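Local coordinates for sortase family protein (PDB 3O0P), which probably joins pilin subunits covalently into pili on the streptococcal cell surface, as a class C sortase with cysteine transpeptidase chemistry, at residues 67-72 and 83-88; 11-16 and 141-146; 37-42 and 102-107. All blocks are in the same frame, centred on the assembly; numbering follows the deposited sequence. Where two conformers were deposited one is given.

In the fold
The centre of interaction 1 lies about 9 Å from that of the chain, nearer than those of the other two, and here alone among the three backbone hydrogen bonds join the partners directly, across the hairpin of strands 71-75 and 80-85. Interaction 2, also buried, sets helix 11-18 against the strand on the other flank of 71-75, so both reach the same sheet; Asp-12 of the helix meets Ser-67 and Lys-69 beside interaction 1. Interaction 2 combines aromatic packing with polar side chains joined loosely through a water. Interaction 3, 37-42 with 102-107, is only partly buried and relies mainly on the methyls of Leu-39 against backbone atoms. Pro-106 O ties it to Asn-144 of interaction 2.

Interaction 1: residues 67-72 and 83-88; sequences SEKIGI and PIFAGS
Ile-84 O receives two backbone N-H groups from segment 67-72: Ile-70 N at 2.8 Å, almost in line with the carbonyl bond, and Gly-71 N, a weak second donor at 3.4 Å. In return Ile-84 N donates to Gly-71 O over 2.8 Å in a nearly straight bond of 169°. Beyond these pairs direct bonding gives way to water: one molecule donates to Glu-68 O and accepts from Ala-86 N, joining the diverging chains.

Side chains pack around the bonds. Lys-69 runs alongside Phe-85, its CG 3.6 Å from Phe-85 CE1, while its CE packs 3.7 Å from Pro-83 CB; the extended chain carries NZ past the ring to Asp-12 OD2, in a salt bridge, and to Gln-9 O. Glu-68 O lies at the edge of the same ring. Elsewhere Ile-70 crosses Ile-84 at about a right angle, CG1 to CG2 3.8 Å. Ile-84 CD1 reaches the backbone of Ile-72 across Gly-71, which has no side chain to obstruct it.

Two residues, Ile-70 and Gly-71, thus oppose one, a classic beta bulge in the antiparallel pairing of the 71-75 and 80-85 hairpin, part of the sortase beta-fold.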
loop_
_atom_site.group_PDB
_atom_site.type_symbol
_atom_site.label_atom_id
_atom_site.label_comp_id
_atom_site.label_asym_id
_atom_site.label_seq_id
_atom_site.Cartn_x
_atom_site.Cartn_y
_atom_site.Cartn_z
ATOM N N SER A 67 -2.331 -6.602 -15.782
ATOM C CA SER A 67 -0.892 -6.757 -15.947
ATOM C C SER A 67 -0.230 -7.213 -14.635
ATOM O O SER A 67 0.895 -6.793 -14.310
ATOM C CB SER A 67 -0.271 -5.442 -16.411
ATOM O OG SER A 67 0.905 -5.684 -17.163
ATOM N N GLU A 68 -0.940 -8.055 -13.884
ATOM C CA GLU A 68 -0.410 -8.701 -12.666
ATOM C C GLU A 68 -0.327 -7.794 -11.446
ATOM O O GLU A 68 0.163 -8.199 -10.386
ATOM C CB GLU A 68 0.988 -9.270 -12.936
ATOM C CG GLU A 68 1.014 -10.272 -14.062
ATOM C CD GLU A 68 2.302 -11.062 -14.103
ATOM O OE1 GLU A 68 3.302 -10.527 -14.623
ATOM O OE2 GLU A 68 2.320 -12.201 -13.597
ATOM N N LYS A 69 -0.747 -6.555 -11.612
ATOM C CA LYS A 69 -0.583 -5.510 -10.609
ATOM C C LYS A 69 -1.909 -4.918 -10.211
ATOM O O LYS A 69 -2.834 -4.867 -11.019
ATOM C CB LYS A 69 0.311 -4.400 -11.187
ATOM C CG LYS A 69 1.699 -4.922 -11.500
ATOM C CD LYS A 69 2.440 -4.115 -12.527
ATOM C CE LYS A 69 3.837 -4.698 -12.746
ATOM N NZ LYS A 69 4.538 -4.128 -13.930
ATOM N N ILE A 70 -1.995 -4.433 -8.973
ATOM C CA ILE A 70 -3.212 -3.755 -8.550
ATOM C C ILE A 70 -3.126 -2.239 -8.476
ATOM O O ILE A 70 -4.110 -1.576 -8.166
ATOM C CB ILE A 70 -3.743 -4.311 -7.214
ATOM C CG1 ILE A 70 -2.780 -4.012 -6.063
ATOM C CG2 ILE A 70 -4.065 -5.822 -7.346
ATOM C CD1 ILE A 70 -3.352 -4.312 -4.677
ATOM N N GLY A 71 -1.966 -1.681 -8.767
ATOM C CA GLY A 71 -1.850 -0.251 -8.768
ATOM C C GLY A 71 -0.426 0.204 -8.882
ATOM O O GLY A 71 0.471 -0.586 -9.166
ATOM N N ILE A 72 -0.246 1.494 -8.663
ATOM C CA ILE A 72 1.047 2.163 -8.690
ATOM C C ILE A 72 1.110 3.095 -7.485
ATOM O O ILE A 72 0.166 3.857 -7.250
ATOM C CB ILE A 72 1.213 3.003 -9.958
ATOM C CG1 ILE A 72 1.090 2.125 -11.202
ATOM C CG2 ILE A 72 2.527 3.778 -9.939
ATOM C CD1 ILE A 72 0.874 2.913 -12.463
ATOM N N PRO A 83 5.259 -0.304 -9.017
ATOM C CA PRO A 83 4.068 -1.167 -9.082
ATOM C C PRO A 83 3.678 -1.699 -7.713
ATOM O O PRO A 83 4.543 -1.964 -6.875
ATOM C CB PRO A 83 4.519 -2.318 -9.994
ATOM C CG PRO A 83 6.029 -2.369 -9.813
ATOM C CD PRO A 83 6.483 -0.971 -9.511
ATOM N N ILE A 84 2.372 -1.829 -7.503
ATOM C CA ILE A 84 1.822 -2.481 -6.323
ATOM C C ILE A 84 1.249 -3.829 -6.737
ATOM O O ILE A 84 0.411 -3.911 -7.641
ATOM C CB ILE A 84 0.673 -1.663 -5.685
ATOM C CG1 ILE A 84 1.098 -0.210 -5.394
ATOM C CG2 ILE A 84 0.204 -2.353 -4.412
ATOM C CD1 ILE A 84 -0.089 0.682 -5.028
ATOM N N PHE A 85 1.714 -4.864 -6.064
ATOM C CA PHE A 85 1.214 -6.223 -6.259
ATOM C C PHE A 85 0.354 -6.612 -5.068
ATOM O O PHE A 85 0.540 -6.108 -3.960
ATOM C CB PHE A 85 2.372 -7.209 -6.374
ATOM C CG PHE A 85 3.304 -6.914 -7.507
ATOM C CD1 PHE A 85 3.061 -7.444 -8.765
ATOM C CD2 PHE A 85 4.409 -6.097 -7.329
ATOM C CE1 PHE A 85 3.927 -7.181 -9.817
ATOM C CE2 PHE A 85 5.277 -5.830 -8.389
ATOM C CZ PHE A 85 5.030 -6.366 -9.619
ATOM N N ALA A 86 -0.604 -7.502 -5.292
ATOM C CA ALA A 86 -1.366 -8.052 -4.190
ATOM C C ALA A 86 -0.460 -8.849 -3.275
ATOM O O ALA A 86 0.448 -9.558 -3.697
ATOM C CB ALA A 86 -2.489 -8.926 -4.697
ATOM N N GLY A 87 -0.719 -8.713 -1.986
ATOM C CA GLY A 87 0.019 -9.429 -0.968
ATOM C C GLY A 87 1.388 -8.836 -0.719
ATOM O O GLY A 87 1.799 -7.830 -1.291
ATOM N N SER A 88 2.123 -9.490 0.161
ATOM C CA SER A 88 3.409 -8.973 0.586
ATOM C C SER A 88 4.424 -10.118 0.685
ATOM O O SER A 88 5.276 -10.124 1.552
ATOM C CB SER A 88 3.261 -8.221 1.918
ATOM O OG SER A 88 2.683 -9.051 2.907
HETATM O O HOH W 1 -1.205 -8.185 -7.968
#

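Interaction 2: residues 11-16 and 141-146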
loop_
_atom_site.group_PDB
_atom_site.type_symbol
_atom_site.label_atom_id
_atom_site.label_comp_id
_atom_site.label_asym_id
_atom_site.label_seq_id
_atom_site.Cartn_x
_atom_site.Cartn_y
_atom_site.Cartn_z
ATOM N N GLN A 11 4.142 1.244 -16.606
ATOM C CA GLN A 11 3.469 1.642 -17.833
ATOM C C GLN A 11 2.525 0.559 -18.336
ATOM O O GLN A 11 1.471 0.856 -18.919
ATOM C CB GLN A 11 4.494 1.930 -18.932
ATOM C CG GLN A 11 5.256 3.240 -18.789
ATOM C CD GLN A 11 6.535 3.262 -19.623
ATOM O OE1 GLN A 11 7.375 2.367 -19.513
ATOM N NE2 GLN A 11 6.689 4.283 -20.458
ATOM N N ASP A 12 2.886 -0.693 -18.110
ATOM C CA ASP A 12 2.033 -1.803 -18.504
ATOM C C ASP A 12 0.690 -1.762 -17.756
ATOM O O ASP A 12 -0.355 -2.005 -18.347
ATOM C CB ASP A 12 2.726 -3.155 -18.271
ATOM C CG ASP A 12 3.088 -3.413 -16.798
ATOM O OD1 ASP A 12 3.284 -2.452 -16.031
ATOM O OD2 ASP A 12 3.190 -4.594 -16.414
ATOM N N PHE A 13 0.717 -1.454 -16.461
ATOM C CA PHE A 13 -0.521 -1.305 -15.684
ATOM C C PHE A 13 -1.383 -0.175 -16.256
ATOM O O PHE A 13 -2.589 -0.329 -16.470
ATOM C CB PHE A 13 -0.197 -1.065 -14.193
ATOM C CG PHE A 13 -1.430 -0.826 -13.367
ATOM C CD1 PHE A 13 -2.126 -1.889 -12.802
ATOM C CD2 PHE A 13 -1.935 0.466 -13.205
ATOM C CE1 PHE A 13 -3.288 -1.659 -12.077
ATOM C CE2 PHE A 13 -3.097 0.676 -12.490
ATOM C CZ PHE A 13 -3.754 -0.381 -11.930
ATOM N N GLU A 14 -0.770 0.977 -16.490
ATOM C CA GLU A 14 -1.519 2.096 -17.021
ATOM C C GLU A 14 -2.207 1.732 -18.332
ATOM O O GLU A 14 -3.370 2.069 -18.550
ATOM C CB GLU A 14 -0.614 3.313 -17.226
ATOM C CG GLU A 14 0.010 3.835 -15.943
ATOM C CD GLU A 14 0.816 5.121 -16.112
ATOM O OE1 GLU A 14 0.714 5.791 -17.158
ATOM O OE2 GLU A 14 1.532 5.477 -15.159
ATOM N N ARG A 15 -1.462 1.087 -19.223
ATOM C CA ARG A 15 -1.983 0.748 -20.544
ATOM C C ARG A 15 -3.158 -0.209 -20.397
ATOM O O ARG A 15 -4.203 -0.056 -21.042
ATOM C CB ARG A 15 -0.864 0.107 -21.377
ATOM C CG ARG A 15 -1.191 -0.302 -22.788
ATOM C CD ARG A 15 0.033 -0.970 -23.436
ATOM N NE ARG A 15 -0.125 -1.283 -24.852
ATOM C CZ ARG A 15 0.238 -0.473 -25.837
ATOM N NH1 ARG A 15 0.792 0.706 -25.569
ATOM N NH2 ARG A 15 0.063 -0.851 -27.090
ATOM N N ALA A 16 -2.993 -1.223 -19.554
ATOM C CA ALA A 16 -4.039 -2.226 -19.408
ATOM C C ALA A 16 -5.274 -1.657 -18.701
ATOM O O ALA A 16 -6.393 -1.992 -19.052
ATOM C CB ALA A 16 -3.501 -3.431 -18.666
ATOM N N TYR A 141 0.641 9.189 -3.772
ATOM C CA TYR A 141 -0.455 8.943 -4.691
ATOM C C TYR A 141 -0.555 7.458 -5.009
ATOM O O TYR A 141 0.459 6.814 -5.230
ATOM C CB TYR A 141 -0.182 9.748 -5.980
ATOM C CG TYR A 141 0.144 11.195 -5.688
ATOM C CD1 TYR A 141 -0.855 12.153 -5.666
ATOM C CD2 TYR A 141 1.445 11.596 -5.397
ATOM C CE1 TYR A 141 -0.575 13.472 -5.372
ATOM C CE2 TYR A 141 1.731 12.926 -5.087
ATOM C CZ TYR A 141 0.715 13.848 -5.079
ATOM O OH TYR A 141 0.981 15.166 -4.796
ATOM N N ILE A 142 -1.777 6.937 -5.073
ATOM C CA ILE A 142 -2.000 5.562 -5.497
ATOM C C ILE A 142 -2.887 5.587 -6.724
ATOM O O ILE A 142 -3.975 6.173 -6.685
ATOM C CB ILE A 142 -2.666 4.724 -4.382
ATOM C CG1 ILE A 142 -1.734 4.627 -3.176
ATOM C CG2 ILE A 142 -3.004 3.328 -4.888
ATOM C CD1 ILE A 142 -2.410 4.137 -1.924
ATOM N N GLN A 143 -2.425 4.979 -7.808
ATOM C CA GLN A 143 -3.253 4.808 -8.983
ATOM C C GLN A 143 -3.767 3.390 -9.003
ATOM O O GLN A 143 -3.011 2.434 -8.869
ATOM C CB GLN A 143 -2.464 5.107 -10.249
ATOM C CG GLN A 143 -3.308 5.007 -11.488
ATOM C CD GLN A 143 -2.536 5.288 -12.766
ATOM O OE1 GLN A 143 -1.386 5.748 -12.738
ATOM N NE2 GLN A 143 -3.157 4.982 -13.900
ATOM N N ASN A 144 -5.081 3.254 -9.130
ATOM C CA ASN A 144 -5.709 1.943 -9.324
ATOM C C ASN A 144 -6.360 1.913 -10.709
ATOM O O ASN A 144 -6.149 2.820 -11.515
ATOM C CB ASN A 144 -6.693 1.631 -8.192
ATOM C CG ASN A 144 -7.804 2.667 -8.082
ATOM O OD1 ASN A 144 -8.366 3.094 -9.087
ATOM N ND2 ASN A 144 -8.094 3.104 -6.852
ATOM N N ILE A 145 -7.116 0.872 -11.018
ATOM C CA ILE A 145 -7.653 0.729 -12.358
ATOM C C ILE A 145 -8.594 1.856 -12.721
ATOM O O ILE A 145 -8.816 2.081 -13.906
ATOM C CB ILE A 145 -8.383 -0.609 -12.567
ATOM C CG1 ILE A 145 -9.391 -0.903 -11.442
ATOM C CG2 ILE A 145 -7.390 -1.764 -12.743
ATOM C CD1 ILE A 145 -10.337 -2.031 -11.736
ATOM N N LYS A 146 -9.194 2.525 -11.733
ATOM C CA LYS A 146 -10.146 3.592 -12.004
ATOM C C LYS A 146 -9.537 4.988 -12.032
ATOM O O LYS A 146 -9.869 5.787 -12.899
ATOM C CB LYS A 146 -11.265 3.552 -10.966
ATOM C CG LYS A 146 -12.298 4.657 -11.195
ATOM C CD LYS A 146 -13.461 4.628 -10.231
ATOM C CE LYS A 146 -14.535 5.658 -10.638
ATOM N NZ LYS A 146 -15.322 5.200 -11.804
HETATM O O HOH W 2 -2.591 6.599 -16.625
#
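Phe-13 drives the end of its ring against the backbone at Asn-144 and Ile-145, docking the N-terminal helix 11-18 against segment 141-146, which includes part of strand 139-143 of the sortase beta-fold. The ring packs edge-on against the peptide: Phe-13 CZ lies 3.7 Å from Asn-144 C, in the ring plane, with Ile-145 N near the same edge. With CG anti to the backbone N (chi1 177°), the ring is carried out from the helix to an apolar contact with Ile-145, whose CG2 packs 4.0 Å from Phe-13 CZ. Ile-72, on the neighbouring strand, also touches this ring.

Polar contacts are looser. The extended side chains of Glu-14 and Gln-143 cross at about a right angle, their carboxylate and amide planes 41° apart; Glu-14 CG comes 3.9 Å from Gln-143 NE2. The carboxylate has its stronger partner in Lys-81, a salt bridge through OE2. Between the two side chains, water accepts from Gln-143 NE2 and makes a weak bond to Glu-14 OE1.

At Asn-144 an Asx turn shapes the chain. Asn-144 ND2 reaches Pro-106 O, and Asn-144 OD1 accepts from Lys-146 N at 2.8 Å, the donor tilted 16° from the carbonyl plane.

Interaction 3: residues 37-42 and 102-107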
loop_
_atom_site.group_PDB
_atom_site.type_symbol
_atom_site.label_atom_id
_atom_site.label_comp_id
_atom_site.label_asym_id
_atom_site.label_seq_id
_atom_site.Cartn_x
_atom_site.Cartn_y
_atom_site.Cartn_z
ATOM N N ASP A 37 -15.912 -3.813 2.504
ATOM C CA ASP A 37 -16.982 -3.795 3.492
ATOM C C ASP A 37 -17.011 -5.050 4.343
ATOM O O ASP A 37 -17.499 -5.009 5.467
ATOM C CB ASP A 37 -18.324 -3.643 2.795
ATOM C CG ASP A 37 -18.536 -2.271 2.233
ATOM O OD1 ASP A 37 -17.796 -1.349 2.611
ATOM O OD2 ASP A 37 -19.482 -2.135 1.427
ATOM N N SER A 38 -16.539 -6.176 3.814
ATOM C CA SER A 38 -16.510 -7.428 4.571
ATOM C C SER A 38 -15.123 -7.743 5.139
ATOM O O SER A 38 -14.896 -8.843 5.625
ATOM C CB SER A 38 -16.987 -8.583 3.688
ATOM O OG SER A 38 -16.134 -8.762 2.578
ATOM N N LEU A 39 -14.220 -6.766 5.096
ATOM C CA LEU A 39 -12.821 -6.941 5.490
ATOM C C LEU A 39 -12.717 -7.488 6.888
ATOM O O LEU A 39 -13.290 -6.923 7.810
ATOM C CB LEU A 39 -12.105 -5.588 5.457
ATOM C CG LEU A 39 -10.606 -5.583 5.802
ATOM C CD1 LEU A 39 -9.785 -6.060 4.603
ATOM C CD2 LEU A 39 -10.129 -4.197 6.236
ATOM N N ASN A 40 -11.960 -8.564 7.056
ATOM C CA ASN A 40 -11.605 -9.028 8.401
ATOM C C ASN A 40 -10.095 -8.918 8.525
ATOM O O ASN A 40 -9.340 -9.500 7.737
ATOM C CB ASN A 40 -12.088 -10.461 8.680
ATOM C CG ASN A 40 -11.962 -10.854 10.158
ATOM O OD1 ASN A 40 -11.237 -10.225 10.922
ATOM N ND2 ASN A 40 -12.677 -11.900 10.558
ATOM N N ASN A 41 -9.654 -8.144 9.506
ATOM C CA ASN A 41 -8.228 -7.886 9.687
ATOM C C ASN A 41 -7.481 -9.021 10.407
ATOM O O ASN A 41 -6.322 -8.882 10.748
ATOM C CB ASN A 41 -8.002 -6.527 10.376
ATOM C CG ASN A 41 -8.510 -6.505 11.792
ATOM O OD1 ASN A 41 -8.554 -7.527 12.438
ATOM N ND2 ASN A 41 -8.923 -5.334 12.277
ATOM N N VAL A 42 -8.123 -10.168 10.588
ATOM C CA VAL A 42 -7.388 -11.354 11.027
ATOM C C VAL A 42 -6.239 -11.749 10.061
ATOM O O VAL A 42 -5.295 -12.449 10.461
ATOM C CB VAL A 42 -8.348 -12.549 11.221
ATOM N N GLY A 102 -5.463 -7.944 4.772
ATOM C CA GLY A 102 -6.061 -7.582 6.035
ATOM C C GLY A 102 -6.354 -6.102 6.185
ATOM O O GLY A 102 -7.019 -5.709 7.162
ATOM N N THR A 103 -5.850 -5.295 5.251
ATOM C CA THR A 103 -6.139 -3.869 5.192
ATOM C C THR A 103 -6.998 -3.580 3.959
ATOM O O THR A 103 -7.121 -4.406 3.041
ATOM C CB THR A 103 -4.863 -3.002 5.181
ATOM O OG1 THR A 103 -4.197 -3.045 3.904
ATOM C CG2 THR A 103 -3.915 -3.460 6.311
ATOM N N SER A 104 -7.633 -2.423 3.956
ATOM C CA SER A 104 -8.530 -2.085 2.867
ATOM C C SER A 104 -7.772 -2.107 1.546
ATOM O O SER A 104 -6.602 -1.712 1.476
ATOM C CB SER A 104 -9.080 -0.693 3.055
ATOM O OG SER A 104 -9.645 -0.494 4.336
ATOM N N LEU A 105 -8.434 -2.547 0.492
ATOM C CA LEU A 105 -7.886 -2.408 -0.851
ATOM C C LEU A 105 -7.796 -0.936 -1.184
ATOM O O LEU A 105 -8.597 -0.129 -0.688
ATOM C CB LEU A 105 -8.812 -3.088 -1.837
ATOM C CG LEU A 105 -8.941 -4.607 -1.675
ATOM C CD1 LEU A 105 -9.977 -5.135 -2.625
ATOM C CD2 LEU A 105 -7.608 -5.314 -1.912
ATOM N N PRO A 106 -6.816 -0.548 -2.020
ATOM C CA PRO A 106 -6.484 0.871 -2.218
ATOM C C PRO A 106 -7.401 1.574 -3.212
ATOM O O PRO A 106 -6.997 1.962 -4.322
ATOM C CB PRO A 106 -5.043 0.824 -2.707
ATOM C CG PRO A 106 -4.963 -0.499 -3.406
ATOM C CD PRO A 106 -5.771 -1.440 -2.549
ATOM N N ILE A 107 -8.643 1.756 -2.786
ATOM C CA ILE A 107 -9.639 2.434 -3.608
ATOM C C ILE A 107 -10.275 3.613 -2.882
ATOM O O ILE A 107 -11.150 4.267 -3.423
ATOM C CB ILE A 107 -10.757 1.458 -4.066
ATOM C CG1 ILE A 107 -11.490 0.806 -2.888
ATOM C CG2 ILE A 107 -10.154 0.369 -4.938
ATOM C CD1 ILE A 107 -12.774 0.072 -3.302
#
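Leu-39 carries most of the contact from the 37-42 side, laying its two methyls over the backbone of Gly-102, Thr-103 and Ser-104. It follows the end of helix 22-37, where Ser-38 is the first residue to depart from helical backbone angles. A chi1 of -178° swings CG away from the backbone N, beside the carbonyl carbon, and sends the methyls to the 102-107 loop. There they divide the work: Leu-39 CD1 meets Thr-103 O at 3.5 Å, while Leu-39 CD2 sits 3.6 Å from Gly-102 O and 3.8 Å from Ser-104 N. These are van der Waals contacts of methyl groups with polar backbone atoms, and the hydroxyl of Ser-104 is only a distant neighbour of CD2.

The side chain of Asn-40 serves its own loop: OD1 accepts from Val-42 N at 3.1 Å, from above the carbonyl plane, closing an Asx turn that bends the chain at Asn-41. At this bend the two backbones come closest, the CA atoms of Asn-41 and Gly-102 being 4.3 Å apart. Both Asn-41 CA and CB lean on Gly-102 O; the former makes a CA-H...O contact of 3.5 Å. At phi 103° and psi -10°, Gly-102 has a conformation that suits glycine, since a beta carbon would be jammed against the preceding carbonyl O.

Residues 102-107 belong to the loop between strands 97-99 and 112-117. Ser-104 OG hydrogen-bonds to His-113 N, Ser-104 O to His-99 NE2 and Thr-114 OG1, and Leu-105 N to Asn-36 OD1; the loop leaving helix 22-37 thus passes over the link between the two strands.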